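Local coordinates for protein enterotoxin type A (Staphylococcus aureus, PDB 1DYQ) that activates the host immune system as a superantigen that binds MHC class II, at zinc-dependent and zinc-independent sites, and T-cell receptors, and also causes staphylococcal food poisoning, at residues A[116-121]-A[147-152]; A[79-84]-A[110-115]; A[37-42]-A[86-91]. The protein carries 3 engineered substitutions. All coordinates share one frame; numbering follows the deposited sequence. Where two conformers were deposited one is given.

How the contacts relate
The three contacts cluster on one side of the chain's centre, their own centres about 10 to 13 Å apart. Contacts 2 and 3 belong to the OB-fold domain and alternate along the chain. Contact 3 pairs the edge strand 36-39 with strand 86-91, and contact 2 sets the end of helix 75-81 against strand 105-114, the other neighbour of 86-91 in the same five-stranded sheet. Contact 1 follows both: strand 119-132, next in sequence after 105-114, meets strand 145-148 of the beta-grasp sheet. Thr113 of contact 2 packs against Lys148 and Asn150 of contact 1, so the group bridges the two domains, away from the zinc site.

Contact 1 (A[116-121]-A[147-152]); sequences DNNRLT and NKKNVT
Asn147 O is approached by two donors: Leu120 N makes the shortest direct bond between the segments, 2.7 Å and almost straight (175°), and the CA-H of Arg119 adds a weaker contact. Asn118 O has the same role in the reverse direction, taking Lys149 N at 3.0 Å together with the CA-H of Lys148. Between these bonds Arg119 and Lys148 form an antiparallel, non-hydrogen-bonded pair.

The side chain of Asn118 extends the ladder. With CG anti to the backbone N (chi1 -163°), its amide reaches the backbone of Asn150 and bonds it twice. Asn118 OD1 accepts from Asn150 N at 2.9 Å, and Asn118 ND2 donates to Asn150 O at 3.0 Å, in line with a lone pair of that carbonyl and close to its own amide plane. The two bonds fix the rotation of the amide, whose ND2 also rests 3.4 Å from Lys148 CB.

The bridge ties the beginning of strand 119-132 to strand 145-148 in the mixed sheet of the beta-grasp domain. After a corner at Asn147 the chain goes on through strand 150-152, paired with 219-221, into helix 153-168. Thr152 is its N-cap, OG1 bonded to Glu155 N, and Lys148 NZ forms a salt bridge with the same Glu155.

On the exposed flank, the extended chain of Lys149 passes Leu120, CG lying 3.6 Å from Leu120 CD2, before its NZ bonds Asn117 O at 3.1 Å from above the carbonyl plane. Arg119 runs alongside the Asn147 side chain, pointing the same way, with Asn147 CB beneath one face of its guanidinium and toward the rim. One water donates to both Leu120 O and Asn147 OD1; another accepts from Asn147 ND2 and, weakly, from Arg119 NH1.

Contact 2 (A[79-84]-A[110-115]); sequences DKYKGK and GGVTLH
Tyr81 and Val112 make the close-packed, buried part of this contact. Val112 CB stands over the centre of the ring, 4.2 Å above its plane, and Val112 CG1 approaches to 3.6 Å from Tyr81 CD1. Lys80 CB covers the opposite face, nearer the rim, so the aromatic ring is held between the residue before it and the strand. The CG of Tyr81 is anti to its own carbonyl carbon (chi1 -56°), which sends the ring from the helix end against the strand; there its edge meets the backbone, with Tyr81 CE1 3.8 Å from Leu114 N. The hydroxyl passes 3.6 Å from Val112 O, a carbonyl that accepts its hydrogen bond from Asn217 ND2.

The other half of the contact lies at the surface. Leu114 is exposed and crosses Tyr81 at about a right angle, its CD2 no closer than 4.1 Å to Tyr81 CD1. The shorter contacts of this methyl are to surface residues, 3.6 Å to Lys80 O and 3.8 Å to Lys84 CB, while the amino ends of both lysines lead away from the strand. Lys84 is placed there by a type II beta turn from Tyr81, closed by Lys84 N bonding Tyr81 O at 3.2 Å; Gly83 takes the turn's third position, with the positive phi (75°) that suits glycine.

The contact thus lays the weakly bonded C-terminal end of helix 75-81 on the end of strand 105-114 in the OB-fold domain. Val86, on the adjacent strand 86-91, touches both Tyr81 and Val112 and adds to the apolar cluster between helix and sheet.

Contact 3 (A[37-42]-A[86-91]); sequences AKTENK and VDLYGA
Across from Val86 lie two residues, Asn41 and Lys42, which form a G1 beta bulge and shift the register by one residue between Thr39 and Lys42. Lys42 and Val86 exchange backbone bonds in each direction beyond it. Before it, Thr39 pairs with Leu88 and Ala37 with Gly90 in the same antiparallel way; strand 36-39 is an edge strand of the OB-fold sheet, with 86-91 as its neighbour.

Asp87 lies beside the bulge. Its CB sits 3.7 Å from Thr39 O and 3.5 Å from Glu40 OE1; the torsion that places CG anti to the carbonyl carbon (chi1 -56°) then brings the carboxylate beside that of Glu40, which it crosses at an angle, with Asp87 CG only 3.0 Å from Glu40 OE1. At the tip, Asp87 OD1 accepts from Asn41 N at 2.9 Å, met nearly along its C-O axis, and also bonds His115 ND1. Asp87 OD2 comes within 3.2 Å of Glu40 OE1, the two carboxylate planes being 45° apart.

The faces of the pair differ. Thr39 CG2 packs 3.7 Å from Leu88 CD1 on the side where Phe58 and Leu68 also meet Leu88. On the other, Lys38 runs alongside Tyr89, its CG 3.4 Å from Tyr89 CD2, and the tyrosine reaches helix 153-168.

A water donates to Glu40 OE2 and to Leu88 O, the carbonyl that also takes Thr39 N. By themselves the two acidic groups would tend to raise a pKa, but the bond from His115, the N-H of Asn41 and the nearby guanidinium of Arg119 probably offset this.

Contact 1 (A[116-121]-A[147-152])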
loop_
_atom_site.group_PDB
_atom_site.type_symbol
_atom_site.label_atom_id
_atom_site.label_comp_id
_atom_site.label_asym_id
_atom_site.label_seq_id
_atom_site.Cartn_x
_atom_site.Cartn_y
_atom_site.Cartn_z
ATOM N N ASP A 116 9.731 -10.474 14.994
ATOM C CA ASP A 116 10.694 -11.494 15.288
ATOM C C ASP A 116 11.055 -12.434 14.142
ATOM O O ASP A 116 10.264 -13.007 13.459
ATOM C CB ASP A 116 10.451 -12.251 16.546
ATOM C CG ASP A 116 10.521 -11.500 17.828
ATOM O OD1 ASP A 116 11.114 -10.415 17.963
ATOM O OD2 ASP A 116 10.035 -12.100 18.857
ATOM N N ASN A 117 12.415 -12.535 14.070
ATOM C CA ASN A 117 12.967 -13.454 13.044
ATOM C C ASN A 117 12.491 -13.017 11.674
ATOM O O ASN A 117 12.733 -13.741 10.704
ATOM C CB ASN A 117 12.559 -14.885 13.362
ATOM C CG ASN A 117 13.045 -15.397 14.707
ATOM O OD1 ASN A 117 14.237 -15.338 15.001
ATOM N ND2 ASN A 117 12.122 -15.936 15.507
ATOM N N ASN A 118 12.137 -11.723 11.502
ATOM C CA ASN A 118 11.675 -11.344 10.141
ATOM C C ASN A 118 12.667 -10.533 9.387
ATOM O O ASN A 118 12.420 -10.179 8.201
ATOM C CB ASN A 118 10.305 -10.675 10.237
ATOM C CG ASN A 118 9.581 -10.625 8.899
ATOM O OD1 ASN A 118 9.369 -11.657 8.246
ATOM N ND2 ASN A 118 9.101 -9.452 8.501
ATOM N N ARG A 119 13.775 -10.103 9.988
ATOM C CA ARG A 119 14.722 -9.239 9.293
ATOM C C ARG A 119 15.702 -10.002 8.430
ATOM O O ARG A 119 16.441 -10.867 8.892
ATOM C CB ARG A 119 15.458 -8.308 10.264
ATOM C CG ARG A 119 16.350 -7.289 9.597
ATOM C CD ARG A 119 16.725 -6.153 10.546
ATOM N NE ARG A 119 17.154 -4.987 9.797
ATOM C CZ ARG A 119 16.458 -3.989 9.355
ATOM N NH1 ARG A 119 15.148 -3.845 9.555
ATOM N NH2 ARG A 119 17.088 -3.019 8.666
ATOM N N LEU A 120 15.805 -9.571 7.159
ATOM C CA LEU A 120 16.831 -10.140 6.266
ATOM C C LEU A 120 18.195 -9.567 6.598
ATOM O O LEU A 120 18.331 -8.371 6.873
ATOM C CB LEU A 120 16.463 -9.770 4.809
ATOM C CG LEU A 120 15.282 -10.553 4.231
ATOM C CD1 LEU A 120 14.781 -9.880 2.962
ATOM C CD2 LEU A 120 15.660 -12.003 3.984
ATOM N N THR A 121 19.246 -10.388 6.415
ATOM C CA THR A 121 20.613 -9.869 6.610
ATOM C C THR A 121 20.991 -8.955 5.442
ATOM O O THR A 121 21.588 -7.894 5.648
ATOM C CB THR A 121 21.643 -10.996 6.732
ATOM O OG1 THR A 121 21.213 -11.956 7.719
ATOM C CG2 THR A 121 22.994 -10.438 7.167
ATOM N N ASN A 147 13.436 -5.104 3.899
ATOM C CA ASN A 147 14.284 -5.877 4.797
ATOM C C ASN A 147 13.501 -7.010 5.446
ATOM O O ASN A 147 14.024 -7.747 6.293
ATOM C CB ASN A 147 14.825 -4.952 5.919
ATOM C CG ASN A 147 15.654 -3.810 5.403
ATOM O OD1 ASN A 147 16.721 -4.017 4.832
ATOM N ND2 ASN A 147 15.175 -2.583 5.600
ATOM N N LYS A 148 12.269 -7.260 4.975
ATOM C CA LYS A 148 11.414 -8.242 5.586
ATOM C C LYS A 148 11.310 -9.544 4.797
ATOM O O LYS A 148 11.075 -9.501 3.580
ATOM C CB LYS A 148 9.992 -7.678 5.787
ATOM C CG LYS A 148 9.969 -6.430 6.665
ATOM C CD LYS A 148 8.519 -5.899 6.738
ATOM C CE LYS A 148 8.504 -4.641 7.613
ATOM N NZ LYS A 148 9.080 -3.464 6.944
ATOM N N LYS A 149 11.340 -10.666 5.473
ATOM C CA LYS A 149 11.100 -11.971 4.827
ATOM C C LYS A 149 9.643 -12.107 4.460
ATOM O O LYS A 149 9.252 -12.530 3.382
ATOM C CB LYS A 149 11.479 -13.088 5.833
ATOM C CG LYS A 149 12.971 -13.052 6.159
ATOM C CD LYS A 149 13.314 -14.059 7.255
ATOM C CE LYS A 149 14.730 -13.781 7.778
ATOM N NZ LYS A 149 15.037 -14.690 8.934
ATOM N N ASN A 150 8.782 -11.776 5.445
ATOM C CA ASN A 150 7.335 -11.719 5.225
ATOM C C ASN A 150 6.928 -10.248 5.191
ATOM O O ASN A 150 7.239 -9.502 6.143
ATOM C CB ASN A 150 6.665 -12.410 6.437
ATOM C CG ASN A 150 5.193 -12.086 6.510
ATOM O OD1 ASN A 150 4.765 -11.289 7.345
ATOM N ND2 ASN A 150 4.431 -12.647 5.589
ATOM N N VAL A 151 6.496 -9.754 4.038
ATOM C CA VAL A 151 6.274 -8.334 3.829
ATOM C C VAL A 151 4.828 -8.072 3.445
ATOM O O VAL A 151 4.189 -8.878 2.776
ATOM C CB VAL A 151 7.216 -7.784 2.748
ATOM C CG1 VAL A 151 6.939 -8.452 1.385
ATOM C CG2 VAL A 151 7.143 -6.284 2.626
ATOM N N THR A 152 4.276 -6.921 3.871
ATOM C CA THR A 152 2.926 -6.609 3.426
ATOM C C THR A 152 2.985 -6.280 1.902
ATOM O O THR A 152 3.928 -5.632 1.448
ATOM C CB THR A 152 2.253 -5.459 4.149
ATOM O OG1 THR A 152 2.901 -4.227 4.041
ATOM C CG2 THR A 152 2.057 -5.838 5.644
HETATM O O HOH W 1 13.268 -1.846 7.698
HETATM O O HOH W 2 18.342 -5.932 5.719
#

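Contact 2 (A[79-84]-A[110-115])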
loop_
_atom_site.group_PDB
_atom_site.type_symbol
_atom_site.label_atom_id
_atom_site.label_comp_id
_atom_site.label_asym_id
_atom_site.label_seq_id
_atom_site.Cartn_x
_atom_site.Cartn_y
_atom_site.Cartn_z
ATOM N N ASP A 79 -5.799 -10.673 15.875
ATOM C CA ASP A 79 -5.207 -11.599 16.848
ATOM C C ASP A 79 -3.823 -12.064 16.489
ATOM O O ASP A 79 -3.021 -12.400 17.423
ATOM C CB ASP A 79 -6.130 -12.782 17.122
ATOM C CG ASP A 79 -7.339 -12.433 17.955
ATOM O OD1 ASP A 79 -7.397 -11.311 18.506
ATOM O OD2 ASP A 79 -8.259 -13.272 18.035
ATOM N N LYS A 80 -3.377 -12.012 15.249
ATOM C CA LYS A 80 -2.021 -12.368 14.873
ATOM C C LYS A 80 -0.997 -11.398 15.460
ATOM O O LYS A 80 0.181 -11.713 15.633
ATOM C CB LYS A 80 -1.833 -12.356 13.346
ATOM C CG LYS A 80 -2.341 -13.537 12.580
ATOM C CD LYS A 80 -1.843 -13.488 11.116
ATOM C CE LYS A 80 -2.802 -12.676 10.271
ATOM N NZ LYS A 80 -3.000 -13.265 8.911
ATOM N N TYR A 81 -1.395 -10.122 15.619
ATOM C CA TYR A 81 -0.503 -9.058 15.921
ATOM C C TYR A 81 -0.694 -8.406 17.293
ATOM O O TYR A 81 0.222 -7.729 17.766
ATOM C CB TYR A 81 -0.670 -7.932 14.838
ATOM C CG TYR A 81 -0.430 -8.535 13.441
ATOM C CD1 TYR A 81 0.847 -8.922 13.070
ATOM C CD2 TYR A 81 -1.476 -8.643 12.555
ATOM C CE1 TYR A 81 1.057 -9.496 11.820
ATOM C CE2 TYR A 81 -1.267 -9.194 11.285
ATOM C CZ TYR A 81 -0.004 -9.613 10.944
ATOM O OH TYR A 81 0.222 -10.162 9.696
ATOM N N LYS A 82 -1.871 -8.555 17.849
ATOM C CA LYS A 82 -2.155 -7.889 19.147
ATOM C C LYS A 82 -1.214 -8.422 20.217
ATOM O O LYS A 82 -1.063 -9.620 20.399
ATOM C CB LYS A 82 -3.608 -8.158 19.522
ATOM C CG LYS A 82 -4.091 -7.396 20.752
ATOM C CD LYS A 82 -5.523 -7.854 21.078
ATOM C CE LYS A 82 -5.501 -9.260 21.661
ATOM N NZ LYS A 82 -6.858 -9.867 21.670
ATOM N N GLY A 83 -0.514 -7.502 20.885
ATOM C CA GLY A 83 0.364 -7.861 21.978
ATOM C C GLY A 83 1.664 -8.515 21.532
ATOM O O GLY A 83 2.363 -9.107 22.369
ATOM N N LYS A 84 2.031 -8.360 20.271
ATOM C CA LYS A 84 3.275 -8.943 19.757
ATOM C C LYS A 84 4.215 -7.843 19.278
ATOM O O LYS A 84 3.747 -6.749 18.924
ATOM C CB LYS A 84 2.968 -9.814 18.514
ATOM C CG LYS A 84 2.027 -10.964 18.746
ATOM C CD LYS A 84 2.709 -12.075 19.527
ATOM C CE LYS A 84 1.890 -13.353 19.505
ATOM N NZ LYS A 84 0.641 -13.212 20.292
ATOM N N GLY A 110 -4.162 -2.119 7.864
ATOM C CA GLY A 110 -3.071 -3.134 7.821
ATOM C C GLY A 110 -1.714 -2.521 8.004
ATOM O O GLY A 110 -1.497 -1.581 8.791
ATOM N N GLY A 111 -0.711 -3.020 7.250
ATOM C CA GLY A 111 0.639 -2.499 7.332
ATOM C C GLY A 111 1.508 -3.165 8.388
ATOM O O GLY A 111 2.599 -2.611 8.652
ATOM N N VAL A 112 1.041 -4.218 9.039
ATOM C CA VAL A 112 1.784 -4.770 10.182
ATOM C C VAL A 112 2.405 -6.121 9.867
ATOM O O VAL A 112 1.779 -6.982 9.265
ATOM C CB VAL A 112 0.779 -4.957 11.351
ATOM C CG1 VAL A 112 1.485 -5.427 12.622
ATOM C CG2 VAL A 112 0.078 -3.632 11.607
ATOM N N THR A 113 3.622 -6.340 10.375
ATOM C CA THR A 113 4.251 -7.656 10.263
ATOM C C THR A 113 4.896 -8.036 11.615
ATOM O O THR A 113 5.333 -7.155 12.334
ATOM C CB THR A 113 5.394 -7.656 9.214
ATOM O OG1 THR A 113 6.188 -6.521 9.324
ATOM C CG2 THR A 113 4.753 -7.730 7.809
ATOM N N LEU A 114 4.896 -9.326 11.907
ATOM C CA LEU A 114 5.622 -9.761 13.133
ATOM C C LEU A 114 7.075 -9.381 13.011
ATOM O O LEU A 114 7.685 -9.529 11.943
ATOM C CB LEU A 114 5.456 -11.265 13.327
ATOM C CG LEU A 114 4.013 -11.699 13.643
ATOM C CD1 LEU A 114 3.865 -13.201 13.554
ATOM C CD2 LEU A 114 3.635 -11.153 15.017
ATOM N N HIS A 115 7.661 -8.872 14.101
ATOM C CA HIS A 115 9.026 -8.391 14.046
ATOM C C HIS A 115 10.030 -9.545 14.050
ATOM O O HIS A 115 11.058 -9.539 13.426
ATOM C CB HIS A 115 9.314 -7.463 15.212
ATOM C CG HIS A 115 10.724 -7.018 15.362
ATOM N ND1 HIS A 115 11.332 -5.998 14.713
ATOM C CD2 HIS A 115 11.688 -7.582 16.191
ATOM C CE1 HIS A 115 12.612 -5.888 15.110
ATOM N NE2 HIS A 115 12.828 -6.858 15.991
#

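Contact 3 (A[37-42]-A[86-91])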
loop_
_atom_site.group_PDB
_atom_site.type_symbol
_atom_site.label_atom_id
_atom_site.label_comp_id
_atom_site.label_asym_id
_atom_site.label_seq_id
_atom_site.Cartn_x
_atom_site.Cartn_y
_atom_site.Cartn_z
ATOM N N ALA A 37 3.762 5.490 8.284
ATOM C CA ALA A 37 4.319 4.953 9.544
ATOM C C ALA A 37 5.308 3.850 9.119
ATOM O O ALA A 37 4.904 2.904 8.449
ATOM C CB ALA A 37 3.218 4.356 10.396
ATOM N N LYS A 38 6.556 4.039 9.466
ATOM C CA LYS A 38 7.613 3.077 9.094
ATOM C C LYS A 38 8.543 2.945 10.303
ATOM O O LYS A 38 9.426 3.797 10.471
ATOM C CB LYS A 38 8.377 3.612 7.890
ATOM C CG LYS A 38 9.095 2.560 7.066
ATOM C CD LYS A 38 10.090 3.216 6.109
ATOM C CE LYS A 38 11.514 2.845 6.491
ATOM N NZ LYS A 38 11.700 1.359 6.455
ATOM N N THR A 39 8.244 2.011 11.173
ATOM C CA THR A 39 8.980 1.879 12.442
ATOM C C THR A 39 9.090 0.413 12.806
ATOM O O THR A 39 8.299 -0.420 12.352
ATOM C CB THR A 39 8.271 2.650 13.571
ATOM O OG1 THR A 39 9.051 2.607 14.781
ATOM C CG2 THR A 39 6.913 2.043 13.860
ATOM N N GLU A 40 10.107 0.048 13.590
ATOM C CA GLU A 40 10.341 -1.331 13.935
ATOM C C GLU A 40 10.171 -1.591 15.438
ATOM O O GLU A 40 10.389 -0.663 16.222
ATOM C CB GLU A 40 11.756 -1.778 13.536
ATOM C CG GLU A 40 12.257 -1.147 12.242
ATOM C CD GLU A 40 11.487 -1.641 11.039
ATOM O OE1 GLU A 40 11.323 -2.867 10.901
ATOM O OE2 GLU A 40 11.037 -0.786 10.234
ATOM N N ASN A 41 9.843 -2.804 15.775
ATOM C CA ASN A 41 9.847 -3.309 17.140
ATOM C C ASN A 41 8.917 -2.547 18.059
ATOM O O ASN A 41 9.312 -2.068 19.136
ATOM C CB ASN A 41 11.284 -3.289 17.683
ATOM C CG ASN A 41 11.463 -4.219 18.871
ATOM O OD1 ASN A 41 12.229 -3.891 19.799
ATOM N ND2 ASN A 41 10.827 -5.366 18.849
ATOM N N LYS A 42 7.680 -2.391 17.637
ATOM C CA LYS A 42 6.644 -1.741 18.440
ATOM C C LYS A 42 5.681 -2.818 18.940
ATOM O O LYS A 42 5.660 -3.936 18.444
ATOM C CB LYS A 42 5.871 -0.724 17.606
ATOM C CG LYS A 42 6.759 0.332 16.948
ATOM C CD LYS A 42 7.079 1.457 17.919
ATOM C CE LYS A 42 5.837 1.904 18.676
ATOM N NZ LYS A 42 5.874 3.326 19.082
ATOM N N VAL A 86 5.956 -6.012 16.623
ATOM C CA VAL A 86 5.630 -5.863 15.189
ATOM C C VAL A 86 6.456 -4.751 14.595
ATOM O O VAL A 86 6.964 -3.845 15.259
ATOM C CB VAL A 86 4.133 -5.536 14.990
ATOM C CG1 VAL A 86 3.274 -6.694 15.436
ATOM C CG2 VAL A 86 3.771 -4.237 15.713
ATOM N N ASP A 87 6.536 -4.735 13.257
ATOM C CA ASP A 87 7.028 -3.640 12.474
ATOM C C ASP A 87 5.838 -3.078 11.649
ATOM O O ASP A 87 4.931 -3.845 11.334
ATOM C CB ASP A 87 8.138 -4.050 11.513
ATOM C CG ASP A 87 9.307 -4.721 12.216
ATOM O OD1 ASP A 87 9.631 -4.323 13.367
ATOM O OD2 ASP A 87 9.895 -5.642 11.610
ATOM N N LEU A 88 5.893 -1.797 11.413
ATOM C CA LEU A 88 4.832 -1.105 10.686
ATOM C C LEU A 88 5.385 -0.495 9.388
ATOM O O LEU A 88 6.462 0.044 9.344
ATOM C CB LEU A 88 4.272 0.059 11.533
ATOM C CG LEU A 88 3.792 -0.378 12.948
ATOM C CD1 LEU A 88 3.354 0.927 13.676
ATOM C CD2 LEU A 88 2.657 -1.333 12.858
ATOM N N TYR A 89 4.549 -0.594 8.343
ATOM C CA TYR A 89 4.868 0.098 7.088
ATOM C C TYR A 89 3.548 0.325 6.333
ATOM O O TYR A 89 2.959 -0.594 5.798
ATOM C CB TYR A 89 5.825 -0.707 6.187
ATOM C CG TYR A 89 6.382 0.105 5.023
ATOM C CD1 TYR A 89 5.553 0.620 4.028
ATOM C CD2 TYR A 89 7.743 0.317 4.912
ATOM C CE1 TYR A 89 6.061 1.387 2.987
ATOM C CE2 TYR A 89 8.269 1.072 3.872
ATOM C CZ TYR A 89 7.434 1.568 2.907
ATOM O OH TYR A 89 7.947 2.341 1.882
ATOM N N GLY A 90 3.004 1.544 6.485
ATOM C CA GLY A 90 1.703 1.801 5.847
ATOM C C GLY A 90 1.413 3.297 5.815
ATOM O O GLY A 90 2.045 4.066 6.542
ATOM N N ALA A 91 0.448 3.680 5.000
ATOM C CA ALA A 91 0.116 5.105 4.869
ATOM C C ALA A 91 -1.044 5.391 5.847
ATOM O O ALA A 91 -2.072 4.741 5.778
ATOM C CB ALA A 91 -0.420 5.338 3.434
HETATM O O HOH W 3 8.842 -1.172 8.639
#